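Local coordinates for protein PnpC (Pseudomonas putida, PDB 3N9T) that probably catalyses the iron(III)-dependent intradiol ring cleavage of hydroxyquinol, as a hydroxyquinol 1,2-dioxygenase with a phospholipid bound at its helical N-terminal part, at residues Tyr118-Val132 with Tyr176-Val190. Residues are numbered along the deposited sequence; the frame is centred on the assembly and turned at random.
Sequences YGENMALTDGVPALV and YRSDNDGCFAIQTTV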
loop_
_atom_site.group_PDB
_atom_site.type_symbol
_atom_site.label_atom_id
_atom_site.label_comp_id
_atom_site.label_asym_id
_atom_site.label_seq_id
_atom_site.Cartn_x
_atom_site.Cartn_y
_atom_site.Cartn_z
ATOM N N TYR A 118 -22.853 6.069 39.465
ATOM C CA TYR A 118 -23.645 7.093 38.723
ATOM C C TYR A 118 -23.184 8.510 39.076
ATOM O O TYR A 118 -23.191 8.878 40.233
ATOM C CB TYR A 118 -25.092 6.944 39.049
ATOM C CG TYR A 118 -26.063 7.846 38.315
ATOM C CD1 TYR A 118 -26.641 7.444 37.120
ATOM C CD2 TYR A 118 -26.464 9.052 38.886
ATOM C CE1 TYR A 118 -27.553 8.254 36.454
ATOM C CE2 TYR A 118 -27.402 9.846 38.246
ATOM C CZ TYR A 118 -27.932 9.447 37.079
ATOM O OH TYR A 118 -28.825 10.239 36.497
ATOM N N GLY A 119 -22.735 9.284 38.087
ATOM C CA GLY A 119 -22.233 10.627 38.398
ATOM C C GLY A 119 -20.835 10.704 38.988
ATOM O O GLY A 119 -20.350 11.807 39.300
ATOM N N GLU A 120 -20.135 9.567 39.076
ATOM C CA GLU A 120 -18.783 9.586 39.569
ATOM C C GLU A 120 -17.859 10.429 38.674
ATOM O O GLU A 120 -17.938 10.387 37.461
ATOM C CB GLU A 120 -18.235 8.162 39.679
ATOM C CG GLU A 120 -16.818 8.119 40.303
ATOM C CD GLU A 120 -16.413 6.688 40.640
ATOM O OE1 GLU A 120 -17.293 5.911 41.029
ATOM O OE2 GLU A 120 -15.238 6.351 40.524
ATOM N N ASN A 121 -16.958 11.182 39.279
ATOM C CA ASN A 121 -15.966 11.939 38.517
ATOM C C ASN A 121 -14.780 11.085 38.028
ATOM O O ASN A 121 -14.178 10.373 38.822
ATOM C CB ASN A 121 -15.472 13.095 39.382
ATOM C CG ASN A 121 -14.369 13.877 38.732
ATOM O OD1 ASN A 121 -14.430 14.222 37.541
ATOM N ND2 ASN A 121 -13.303 14.125 39.501
ATOM N N MET A 122 -14.454 11.110 36.726
ATOM C CA MET A 122 -13.249 10.390 36.270
ATOM C C MET A 122 -12.031 11.298 35.987
ATOM O O MET A 122 -10.972 10.792 35.559
ATOM C CB MET A 122 -13.535 9.510 35.054
ATOM C CG MET A 122 -14.277 10.246 33.858
ATOM S SD MET A 122 -14.200 9.143 32.493
ATOM C CE MET A 122 -14.505 10.314 31.158
ATOM N N ALA A 123 -12.214 12.607 36.155
ATOM C CA ALA A 123 -11.165 13.572 35.820
ATOM C C ALA A 123 -10.310 13.745 37.070
ATOM O O ALA A 123 -10.703 14.394 38.006
ATOM C CB ALA A 123 -11.725 14.897 35.397
ATOM N N LEU A 124 -9.149 13.137 37.057
ATOM C CA LEU A 124 -8.253 13.291 38.179
ATOM C C LEU A 124 -7.318 14.469 37.927
ATOM O O LEU A 124 -6.637 14.900 38.846
ATOM C CB LEU A 124 -7.520 11.960 38.457
ATOM C CG LEU A 124 -8.443 10.718 38.455
ATOM C CD1 LEU A 124 -7.673 9.520 38.840
ATOM C CD2 LEU A 124 -9.668 10.861 39.349
ATOM N N THR A 125 -7.309 15.015 36.707
ATOM C CA THR A 125 -6.455 16.172 36.359
ATOM C C THR A 125 -7.259 17.479 36.159
ATOM O O THR A 125 -8.479 17.490 36.282
ATOM C CB THR A 125 -5.564 15.867 35.131
ATOM O OG1 THR A 125 -6.373 15.482 34.010
ATOM C CG2 THR A 125 -4.597 14.714 35.449
ATOM N N ASP A 126 -6.550 18.570 35.883
ATOM C CA ASP A 126 -7.116 19.918 35.602
ATOM C C ASP A 126 -7.991 19.950 34.363
ATOM O O ASP A 126 -7.604 19.383 33.339
ATOM C CB ASP A 126 -5.965 20.906 35.233
ATOM C CG ASP A 126 -5.160 21.377 36.431
ATOM O OD1 ASP A 126 -5.516 21.011 37.591
ATOM O OD2 ASP A 126 -4.163 22.137 36.191
ATOM N N GLY A 127 -9.083 20.707 34.387
ATOM C CA GLY A 127 -9.802 20.921 33.121
ATOM C C GLY A 127 -11.056 21.665 33.484
ATOM O O GLY A 127 -11.250 21.974 34.627
ATOM N N VAL A 128 -11.902 21.947 32.506
ATOM C CA VAL A 128 -13.166 22.602 32.756
ATOM C C VAL A 128 -14.220 21.487 33.116
ATOM O O VAL A 128 -14.500 20.604 32.293
ATOM C CB VAL A 128 -13.665 23.357 31.489
ATOM C CG1 VAL A 128 -15.079 23.934 31.740
ATOM C CG2 VAL A 128 -12.610 24.459 31.002
ATOM N N PRO A 129 -14.804 21.542 34.328
ATOM C CA PRO A 129 -15.719 20.447 34.800
ATOM C C PRO A 129 -16.925 20.293 33.868
ATOM O O PRO A 129 -17.439 21.309 33.352
ATOM C CB PRO A 129 -16.164 20.957 36.208
ATOM C CG PRO A 129 -14.847 21.758 36.683
ATOM C CD PRO A 129 -14.625 22.590 35.376
ATOM N N ALA A 130 -17.355 19.050 33.602
ATOM C CA ALA A 130 -18.523 18.867 32.742
ATOM C C ALA A 130 -19.327 17.695 33.289
ATOM O O ALA A 130 -18.773 16.761 33.810
ATOM C CB ALA A 130 -18.077 18.581 31.261
ATOM N N LEU A 131 -20.622 17.749 33.109
ATOM C CA LEU A 131 -21.453 16.546 33.395
ATOM C C LEU A 131 -21.887 16.014 32.038
ATOM O O LEU A 131 -22.525 16.780 31.265
ATOM C CB LEU A 131 -22.705 16.956 34.160
ATOM C CG LEU A 131 -23.722 15.813 34.418
ATOM C CD1 LEU A 131 -23.043 14.651 35.238
ATOM C CD2 LEU A 131 -24.955 16.406 35.134
ATOM N N VAL A 132 -21.529 14.757 31.702
ATOM C CA VAL A 132 -22.031 14.130 30.465
ATOM C C VAL A 132 -23.072 13.126 30.934
ATOM O O VAL A 132 -22.775 12.248 31.734
ATOM C CB VAL A 132 -20.884 13.467 29.618
ATOM C CG1 VAL A 132 -21.529 12.698 28.374
ATOM C CG2 VAL A 132 -19.868 14.528 29.137
ATOM N N TYR A 176 -19.074 2.923 33.333
ATOM C CA TYR A 176 -20.329 3.371 33.967
ATOM C C TYR A 176 -21.519 2.476 33.561
ATOM O O TYR A 176 -21.386 1.618 32.638
ATOM C CB TYR A 176 -20.595 4.808 33.480
ATOM C CG TYR A 176 -19.622 5.845 34.028
ATOM C CD1 TYR A 176 -18.349 6.021 33.461
ATOM C CD2 TYR A 176 -19.980 6.641 35.106
ATOM C CE1 TYR A 176 -17.440 6.977 33.951
ATOM C CE2 TYR A 176 -19.090 7.614 35.622
ATOM C CZ TYR A 176 -17.860 7.776 35.033
ATOM O OH TYR A 176 -17.050 8.741 35.478
ATOM N N ARG A 177 -22.670 2.644 34.238
ATOM C CA ARG A 177 -23.818 1.782 33.966
ATOM C C ARG A 177 -25.107 2.577 33.879
ATOM O O ARG A 177 -25.272 3.633 34.566
ATOM C CB ARG A 177 -23.898 0.689 35.053
ATOM C CG ARG A 177 -22.915 -0.406 34.809
ATOM C CD ARG A 177 -22.901 -1.434 35.948
ATOM N NE ARG A 177 -22.124 -2.628 35.609
ATOM C CZ ARG A 177 -20.780 -2.670 35.603
ATOM N NH1 ARG A 177 -20.016 -1.608 35.951
ATOM N NH2 ARG A 177 -20.176 -3.791 35.280
ATOM N N SER A 178 -26.022 2.117 33.035
ATOM C CA SER A 178 -27.285 2.770 32.928
ATOM C C SER A 178 -28.135 2.222 34.110
ATOM O O SER A 178 -27.985 1.038 34.516
ATOM C CB SER A 178 -27.869 2.471 31.552
ATOM O OG SER A 178 -28.293 1.089 31.451
ATOM N N ASP A 179 -28.995 3.063 34.700
ATOM C CA ASP A 179 -29.771 2.625 35.858
ATOM C C ASP A 179 -31.091 2.017 35.414
ATOM O O ASP A 179 -31.311 1.819 34.229
ATOM C CB ASP A 179 -29.987 3.808 36.858
ATOM C CG ASP A 179 -30.868 4.914 36.312
ATOM O OD1 ASP A 179 -31.604 4.771 35.325
ATOM O OD2 ASP A 179 -30.835 6.010 36.876
ATOM N N ASN A 180 -31.992 1.751 36.354
ATOM C CA ASN A 180 -33.350 1.221 36.025
ATOM C C ASN A 180 -34.131 2.033 35.017
ATOM O O ASN A 180 -35.009 1.511 34.337
ATOM C CB ASN A 180 -34.205 1.205 37.272
ATOM C CG ASN A 180 -33.666 0.314 38.316
ATOM O OD1 ASN A 180 -33.854 0.592 39.480
ATOM N ND2 ASN A 180 -33.005 -0.785 37.925
ATOM N N ASP A 181 -33.878 3.329 34.919
ATOM C CA ASP A 181 -34.568 4.078 33.852
ATOM C C ASP A 181 -33.651 4.308 32.651
ATOM O O ASP A 181 -33.929 5.167 31.849
ATOM C CB ASP A 181 -35.086 5.406 34.389
ATOM C CG ASP A 181 -35.996 5.215 35.619
ATOM O OD1 ASP A 181 -37.028 4.528 35.462
ATOM O OD2 ASP A 181 -35.676 5.731 36.729
ATOM N N GLY A 182 -32.563 3.536 32.557
ATOM C CA GLY A 182 -31.620 3.629 31.414
ATOM C C GLY A 182 -30.699 4.872 31.475
ATOM O O GLY A 182 -29.964 5.149 30.550
ATOM N N CYS A 183 -30.728 5.597 32.587
ATOM C CA CYS A 183 -29.995 6.849 32.761
ATOM C C CYS A 183 -28.554 6.555 33.147
ATOM O O CYS A 183 -28.271 5.623 33.953
ATOM C CB CYS A 183 -30.688 7.715 33.838
ATOM S SG CYS A 183 -32.294 8.285 33.308
ATOM N N PHE A 184 -27.657 7.364 32.587
ATOM C CA PHE A 184 -26.262 7.339 33.037
ATOM C C PHE A 184 -25.778 8.785 33.321
ATOM O O PHE A 184 -26.339 9.734 32.801
ATOM C CB PHE A 184 -25.384 6.694 31.956
ATOM C CG PHE A 184 -25.216 7.520 30.748
ATOM C CD1 PHE A 184 -24.158 8.440 30.665
ATOM C CD2 PHE A 184 -26.073 7.366 29.682
ATOM C CE1 PHE A 184 -24.001 9.251 29.552
ATOM C CE2 PHE A 184 -25.915 8.152 28.549
ATOM C CZ PHE A 184 -24.905 9.101 28.484
ATOM N N ALA A 185 -24.724 8.920 34.091
ATOM C CA ALA A 185 -24.136 10.210 34.349
ATOM C C ALA A 185 -22.665 10.059 34.700
ATOM O O ALA A 185 -22.229 9.170 35.484
ATOM C CB ALA A 185 -24.924 10.971 35.462
ATOM N N ILE A 186 -21.884 10.912 34.056
ATOM C CA ILE A 186 -20.431 10.856 34.074
ATOM C C ILE A 186 -19.938 12.277 34.396
ATOM O O ILE A 186 -20.246 13.214 33.665
ATOM C CB ILE A 186 -19.927 10.534 32.631
ATOM C CG1 ILE A 186 -20.401 9.116 32.195
ATOM C CG2 ILE A 186 -18.390 10.675 32.590
ATOM C CD1 ILE A 186 -20.163 8.777 30.690
ATOM N N GLN A 187 -19.153 12.447 35.458
ATOM C CA GLN A 187 -18.501 13.744 35.657
ATOM C C GLN A 187 -17.097 13.633 35.092
ATOM O O GLN A 187 -16.398 12.642 35.318
ATOM C CB GLN A 187 -18.469 14.162 37.144
ATOM C CG GLN A 187 -19.823 14.750 37.644
ATOM C CD GLN A 187 -19.704 15.274 39.101
ATOM O OE1 GLN A 187 -19.953 14.543 40.060
ATOM N NE2 GLN A 187 -19.293 16.509 39.248
ATOM N N THR A 188 -16.706 14.680 34.359
ATOM C CA THR A 188 -15.437 14.704 33.694
ATOM C C THR A 188 -14.975 16.147 33.454
ATOM O O THR A 188 -15.477 17.109 34.080
ATOM C CB THR A 188 -15.485 13.830 32.407
ATOM O OG1 THR A 188 -14.179 13.667 31.845
ATOM C CG2 THR A 188 -16.518 14.312 31.331
ATOM N N THR A 189 -14.013 16.297 32.559
ATOM C CA THR A 189 -13.719 17.655 32.046
ATOM C C THR A 189 -14.065 17.757 30.574
ATOM O O THR A 189 -14.160 16.740 29.904
ATOM C CB THR A 189 -12.274 18.031 32.271
ATOM O OG1 THR A 189 -11.430 17.045 31.693
ATOM C CG2 THR A 189 -11.973 18.240 33.785
ATOM N N VAL A 190 -14.298 18.984 30.081
ATOM C CA VAL A 190 -14.675 19.161 28.712
ATOM C C VAL A 190 -13.532 18.600 27.864
ATOM O O VAL A 190 -12.377 18.931 28.074
ATOM C CB VAL A 190 -14.960 20.623 28.341
ATOM C CG1 VAL A 190 -15.290 20.716 26.858
ATOM C CG2 VAL A 190 -16.074 21.201 29.192
HETATM O O HOH W 1 -28.728 10.951 33.609
HETATM O O HOH W 2 -15.225 16.880 36.845
HETATM O O HOH W 3 -11.318 20.876 29.640
#
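A130 and V132 run antiparallel to T188 and I186, each pair joined by two backbone bonds, which adds strand 183-189 to the β-sheet of the catalytic domain of the intradiol dioxygenase family. On the strand's other edge, 119-122 bonds to backbone groups facing the other way: G119 N gives 2.7 Å to A185 O, Q187 N donates to E120 O, and M122 N gives 2.8 Å to Q187 O. E120 O accepts a second bond, at 2.7 Å, from Y176 OH; the two donors arrive from opposite faces of its carbonyl plane, so one oxygen joins 118-132 to both strand 183-189 and the end of strand 173-177. With chi1 at -176°, the Y118 ring lies with one face over A185 CB, 3.8 Å from the ring centroid in a CH-pi contact; its OH is hydrogen-bonded to G270 O. M122 brings SD to the edge of the Y176 ring, a Met-aromatic contact, while its CE lies 3.4 Å from T188 OG1, a hydroxyl hydrogen-bonded to Q153. The M122 side chain is about 9 Å from those of the iron ligands Y160 and H220. N121 makes an Asx turn, OD1 receiving A123 N at 3.1 Å, and its ND2 donates to A123 O. An alanine here removes both groups, and the turn is likely to be freer to open, with A123 N and O left without these partners. A water donates to both N121 OD1 and T188 O, the latter at 2.8 Å.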